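Putative phosphohistidine phosphatase SixA (Agrobacterium tumefaciens, PDB 2RFL) is a putative phosphohistidine phosphatase of the histidine phosphatase superfamily, probably removing phosphoryl groups from phosphorylated histidine side chains. Local coordinates at residues Arg27-Gly32 and Ser60-Arg65; Leu14-Ala19 and Ala64-Thr69. All coordinates share one frame; numbering follows the deposited sequence. Where two conformers were deposited one is given.

Contact 1: Arg27-Gly32 and Ser60-Arg65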
loop_
_atom_site.group_PDB
_atom_site.type_symbol
_atom_site.label_atom_id
_atom_site.label_comp_id
_atom_site.label_asym_id
_atom_site.label_seq_id
_atom_site.Cartn_x
_atom_site.Cartn_y
_atom_site.Cartn_z
ATOM N N ARG A 27 8.860 7.791 20.653
ATOM C CA ARG A 27 9.481 7.153 19.478
ATOM C C ARG A 27 8.444 6.768 18.407
ATOM O O ARG A 27 7.663 5.835 18.596
ATOM C CB ARG A 27 10.331 5.942 19.902
ATOM C CG ARG A 27 10.812 5.057 18.762
ATOM C CD ARG A 27 11.953 4.174 19.246
ATOM N NE ARG A 27 11.677 2.772 18.949
ATOM C CZ ARG A 27 12.313 2.030 18.047
ATOM N NH1 ARG A 27 11.946 0.769 17.882
ATOM N NH2 ARG A 27 13.319 2.524 17.328
ATOM N N ASP A 28 8.438 7.502 17.299
ATOM C CA ASP A 28 7.380 7.384 16.284
ATOM C C ASP A 28 7.156 5.978 15.691
ATOM O O ASP A 28 6.018 5.559 15.453
ATOM C CB ASP A 28 7.628 8.368 15.137
ATOM C CG ASP A 28 6.576 8.261 14.054
ATOM O OD1 ASP A 28 5.404 8.448 14.391
ATOM O OD2 ASP A 28 6.902 7.971 12.898
ATOM N N PHE A 29 8.267 5.300 15.398
ATOM C CA PHE A 29 8.274 3.948 14.880
ATOM C C PHE A 29 7.249 3.057 15.613
ATOM O O PHE A 29 6.468 2.308 14.977
ATOM C CB PHE A 29 9.691 3.417 14.966
ATOM C CG PHE A 29 9.862 2.040 14.425
ATOM C CD1 PHE A 29 9.827 1.812 13.060
ATOM C CD2 PHE A 29 10.058 0.961 15.282
ATOM C CE1 PHE A 29 10.005 0.527 12.553
ATOM C CE2 PHE A 29 10.230 -0.312 14.794
ATOM C CZ PHE A 29 10.204 -0.542 13.435
ATOM N N ASP A 30 7.209 3.215 16.940
ATOM C CA ASP A 30 6.339 2.422 17.814
ATOM C C ASP A 30 4.871 2.848 17.968
ATOM O O ASP A 30 4.169 2.293 18.798
ATOM C CB ASP A 30 7.001 2.223 19.191
ATOM C CG ASP A 30 8.227 1.363 19.092
ATOM O OD1 ASP A 30 8.398 0.746 18.019
ATOM O OD2 ASP A 30 9.016 1.305 20.031
ATOM N N ARG A 31 4.403 3.809 17.179
ATOM C CA ARG A 31 3.028 4.238 17.338
ATOM C C ARG A 31 2.113 3.151 16.796
ATOM O O ARG A 31 2.478 2.473 15.828
ATOM C CB ARG A 31 2.774 5.562 16.623
ATOM C CG ARG A 31 3.441 6.767 17.257
ATOM C CD ARG A 31 3.477 7.877 16.240
ATOM N NE ARG A 31 2.205 7.986 15.540
ATOM C CZ ARG A 31 2.034 8.563 14.360
ATOM N NH1 ARG A 31 3.058 9.095 13.714
ATOM N NH2 ARG A 31 0.820 8.608 13.824
ATOM N N GLY A 32 0.943 2.977 17.419
ATOM C CA GLY A 32 0.010 1.918 17.021
ATOM C C GLY A 32 -1.141 2.387 16.158
ATOM O O GLY A 32 -1.288 3.577 15.892
ATOM N N SER A 60 6.256 -4.658 3.391
ATOM C CA SER A 60 5.749 -3.704 4.390
ATOM C C SER A 60 6.878 -3.113 5.197
ATOM O O SER A 60 7.862 -3.786 5.437
ATOM C CB SER A 60 4.795 -4.402 5.363
ATOM O OG SER A 60 4.367 -3.557 6.446
ATOM N N SER A 61 6.706 -1.859 5.622
ATOM C CA SER A 61 7.460 -1.277 6.721
ATOM C C SER A 61 7.428 -2.219 7.943
ATOM O O SER A 61 6.461 -2.984 8.180
ATOM C CB SER A 61 6.886 0.119 7.090
ATOM O OG SER A 61 7.525 0.785 8.193
ATOM N N THR A 62 8.489 -2.146 8.725
ATOM C CA THR A 62 8.539 -2.833 9.954
ATOM C C THR A 62 7.812 -2.022 11.016
ATOM O O THR A 62 7.578 -2.553 12.095
ATOM C CB THR A 62 10.003 -3.065 10.361
ATOM O OG1 THR A 62 10.738 -1.869 10.104
ATOM C CG2 THR A 62 10.587 -4.175 9.547
ATOM N N ALA A 63 7.462 -0.743 10.727
ATOM C CA ALA A 63 6.879 0.129 11.782
ATOM C C ALA A 63 5.588 -0.488 12.294
ATOM O O ALA A 63 4.747 -0.875 11.513
ATOM C CB ALA A 63 6.644 1.544 11.297
ATOM N N ALA A 64 5.441 -0.599 13.605
ATOM C CA ALA A 64 4.267 -1.253 14.138
ATOM C C ALA A 64 2.983 -0.917 13.320
ATOM O O ALA A 64 2.305 -1.842 12.859
ATOM C CB ALA A 64 4.113 -0.941 15.537
ATOM N N ARG A 65 2.680 0.370 13.092
ATOM C CA ARG A 65 1.457 0.755 12.384
ATOM C C ARG A 65 1.339 0.127 10.991
ATOM O O ARG A 65 0.258 0.093 10.412
ATOM C CB ARG A 65 1.286 2.284 12.298
ATOM C CG ARG A 65 2.141 3.020 11.226
ATOM C CD ARG A 65 1.952 4.590 11.376
ATOM N NE ARG A 65 3.058 5.448 10.886
ATOM C CZ ARG A 65 4.189 5.707 11.561
ATOM N NH1 ARG A 65 4.437 5.181 12.772
ATOM N NH2 ARG A 65 5.097 6.511 11.020
#
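Where helix 64-77 of this histidine phosphatase fold begins, R65 reaches from its first turn to D28 in the loop between strand 10-15 and helix 35-51, gripping it end-on with two nitrogens. NH2 forms a salt bridge with D28 OD2 at 3.0 Å, meeting the syn side of the carboxylate although the two planes are 51° apart; Y90 also bonds this oxygen. NH1 donates to D28 O at 3.1 Å from above the carbonyl plane, opposite the face from which R31 N arrives. Both bonds are bent, yet together they fix the rotation of the guanidinium. One face carries R31, whose guanidinium stacks on it with centres 4.5 Å apart, and D28 probably offsets the like charges. Farther along, the F29 side chain, extended anti to its own nitrogen (chi1 -178°), sets CD1 3.6 Å from A63 CB and points a ring edge at T62 OG1, which is bonded to D87. A63 is the N-cap residue, and F29 O receives a weak bond from A64 N just beyond it. D28, R31 and R65 together form a salt-bridge network around the start of helix 64-77, with R65 at a position consistent with the phosphate-pocket arginine of histidine phosphatases.

Contact 2: Leu14-Ala19 and Ala64-Thr69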
loop_
_atom_site.group_PDB
_atom_site.type_symbol
_atom_site.label_atom_id
_atom_site.label_comp_id
_atom_site.label_asym_id
_atom_site.label_seq_id
_atom_site.Cartn_x
_atom_site.Cartn_y
_atom_site.Cartn_z
ATOM N N LEU A 14 -0.825 0.485 -0.660
ATOM C CA LEU A 14 -1.576 0.571 0.585
ATOM C C LEU A 14 -0.906 1.504 1.603
ATOM O O LEU A 14 0.209 1.263 2.093
ATOM C CB LEU A 14 -1.789 -0.851 1.209
ATOM C CG LEU A 14 -2.513 -0.972 2.583
ATOM C CD1 LEU A 14 -3.953 -0.407 2.585
ATOM C CD2 LEU A 14 -2.516 -2.397 3.177
ATOM N N ARG A 15 -1.604 2.569 1.954
ATOM C CA ARG A 15 -1.125 3.386 3.036
ATOM C C ARG A 15 -1.603 2.739 4.325
ATOM O O ARG A 15 -2.688 2.170 4.365
ATOM C CB ARG A 15 -1.578 4.826 2.908
ATOM C CG ARG A 15 -0.936 5.716 3.979
ATOM C CD ARG A 15 -1.050 7.192 3.714
ATOM N NE ARG A 15 -0.667 7.906 4.908
ATOM C CZ ARG A 15 -1.218 9.053 5.294
ATOM N NH1 ARG A 15 -2.136 9.645 4.531
ATOM N NH2 ARG A 15 -0.843 9.624 6.433
ATOM N N HIS A 16 -0.758 2.795 5.357
ATOM C CA HIS A 16 -1.058 2.226 6.647
ATOM C C HIS A 16 -2.316 2.928 7.176
ATOM O O HIS A 16 -2.633 4.055 6.764
ATOM C CB HIS A 16 0.131 2.384 7.618
ATOM C CG HIS A 16 0.410 3.807 7.999
ATOM N ND1 HIS A 16 -0.337 4.490 8.942
ATOM C CD2 HIS A 16 1.312 4.696 7.522
ATOM C CE1 HIS A 16 0.103 5.731 9.034
ATOM N NE2 HIS A 16 1.109 5.878 8.194
ATOM N N ALA A 17 -3.038 2.232 8.051
ATOM C CA ALA A 17 -4.246 2.748 8.661
ATOM C C ALA A 17 -3.905 3.879 9.636
ATOM O O ALA A 17 -2.707 4.132 9.895
ATOM C CB ALA A 17 -4.999 1.608 9.358
ATOM N N LYS A 18 -4.951 4.551 10.151
ATOM C CA LYS A 18 -4.809 5.677 11.094
ATOM C C LYS A 18 -4.083 5.276 12.373
ATOM O O LYS A 18 -4.463 4.310 13.056
ATOM C CB LYS A 18 -6.169 6.335 11.416
ATOM C CG LYS A 18 -6.084 7.616 12.297
ATOM C CD LYS A 18 -7.408 8.346 12.489
ATOM C CE LYS A 18 -7.697 9.357 11.370
ATOM N NZ LYS A 18 -6.538 10.226 10.920
ATOM N N ALA A 19 -3.030 6.030 12.665
ATOM C CA ALA A 19 -2.179 5.810 13.815
ATOM C C ALA A 19 -2.504 6.804 14.899
ATOM O O ALA A 19 -3.050 7.861 14.628
ATOM C CB ALA A 19 -0.728 5.925 13.427
ATOM N N ALA A 64 5.441 -0.599 13.605
ATOM C CA ALA A 64 4.267 -1.253 14.138
ATOM C C ALA A 64 2.983 -0.917 13.320
ATOM O O ALA A 64 2.305 -1.842 12.859
ATOM C CB ALA A 64 4.113 -0.941 15.537
ATOM N N ARG A 65 2.680 0.370 13.092
ATOM C CA ARG A 65 1.457 0.755 12.384
ATOM C C ARG A 65 1.339 0.127 10.991
ATOM O O ARG A 65 0.258 0.093 10.412
ATOM C CB ARG A 65 1.286 2.284 12.298
ATOM C CG ARG A 65 2.141 3.020 11.226
ATOM C CD ARG A 65 1.952 4.590 11.376
ATOM N NE ARG A 65 3.058 5.448 10.886
ATOM C CZ ARG A 65 4.189 5.707 11.561
ATOM N NH1 ARG A 65 4.437 5.181 12.772
ATOM N NH2 ARG A 65 5.097 6.511 11.020
ATOM N N CYS A 66 2.438 -0.364 10.449
ATOM C CA CYS A 66 2.393 -0.941 9.115
ATOM C C CYS A 66 2.197 -2.395 9.326
ATOM O O CYS A 66 1.429 -3.023 8.639
ATOM C CB CYS A 66 3.683 -0.686 8.327
ATOM S SG CYS A 66 3.652 0.867 7.408
ATOM N N ARG A 67 2.883 -2.905 10.325
ATOM C CA ARG A 67 2.795 -4.271 10.729
ATOM C C ARG A 67 1.335 -4.702 11.027
ATOM O O ARG A 67 0.844 -5.657 10.446
ATOM C CB ARG A 67 3.737 -4.463 11.912
ATOM C CG ARG A 67 5.165 -4.600 11.460
ATOM C CD ARG A 67 5.996 -5.098 12.623
ATOM N NE ARG A 67 7.346 -5.502 12.254
ATOM C CZ ARG A 67 7.696 -6.720 11.814
ATOM N NH1 ARG A 67 6.798 -7.671 11.652
ATOM N NH2 ARG A 67 8.962 -6.996 11.526
ATOM N N GLN A 68 0.655 -3.933 11.888
ATOM C CA GLN A 68 -0.737 -4.159 12.268
ATOM C C GLN A 68 -1.615 -3.963 11.023
ATOM O O GLN A 68 -2.474 -4.824 10.748
ATOM C CB GLN A 68 -1.201 -3.255 13.420
ATOM C CG GLN A 68 -0.478 -3.395 14.763
ATOM C CD GLN A 68 -0.567 -2.094 15.647
ATOM O OE1 GLN A 68 -0.834 -0.975 15.183
ATOM N NE2 GLN A 68 -0.267 -2.252 16.883
ATOM N N THR A 69 -1.377 -2.892 10.248
ATOM C CA THR A 69 -2.123 -2.749 8.991
ATOM C C THR A 69 -2.086 -4.097 8.224
ATOM O O THR A 69 -3.149 -4.641 7.926
ATOM C CB THR A 69 -1.669 -1.528 8.091
ATOM O OG1 THR A 69 -1.674 -0.306 8.860
ATOM C CG2 THR A 69 -2.615 -1.332 6.908
#
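H16, just past the end of strand 10-15, lays one face of its imidazole against the aliphatic part of R65, a CH-pi contact that joins two groups likely to belong to the phosphate pocket. The methylene CD makes this contact, though the model is too tight here for the exact spacing to be trusted. On R65, CG sits between the backbone N and the carbonyl carbon, and the chain then runs extended to NE; CD thereby comes over the face of the imidazole, with CG beside it, before the charged end reaches D28. The guanidinium plane stands 79° from the ring, with H16 NE2 at its edge. H16 adopts a similar first torsion, 67°, which brings the ring alongside the R65 methylenes; ND1 donates to A17 O at 2.6 Å, a bond that limits rotation of the ring. C66 SG touches H16 CB at 3.8 Å, while A19 CB packs 3.6 Å from R65 CD. One turn along the helix, T69 ties the loop backbone down: its OG1 accepts from A17 N at 3.0 Å, almost straight at 166°, and gives its proton to R65 O. The hydroxyl thus bridges loop and helix, and the T69 methyl, CG2, meets L14 CD2 tip to tip. Strand 109-114 flanks L14 through M111 and V113, helix 35-51 reaches A17 through A41, and H115, in the loop after strand 109-114, meets the H16 ring.

Contacts 1 and 2 illustrate how one arginine can be held at both ends: their centres lie about 8 Å apart, and both rely on R65 of helix 64-77. Contact 1 fixes the charged tip, whereas contact 2 packs the stem of the same side chain. The two first segments also meet, with G32 O 3.5 Å from A19 CB, and R31 NE bonds to A20 O. Between the two second segments, S61 CB packs 3.3 Å from C66 SG. By family analogy, R15, H16, R65 and H115 probably line the phosphate pocket, with D28 and R31 probably forming a second shell behind R65.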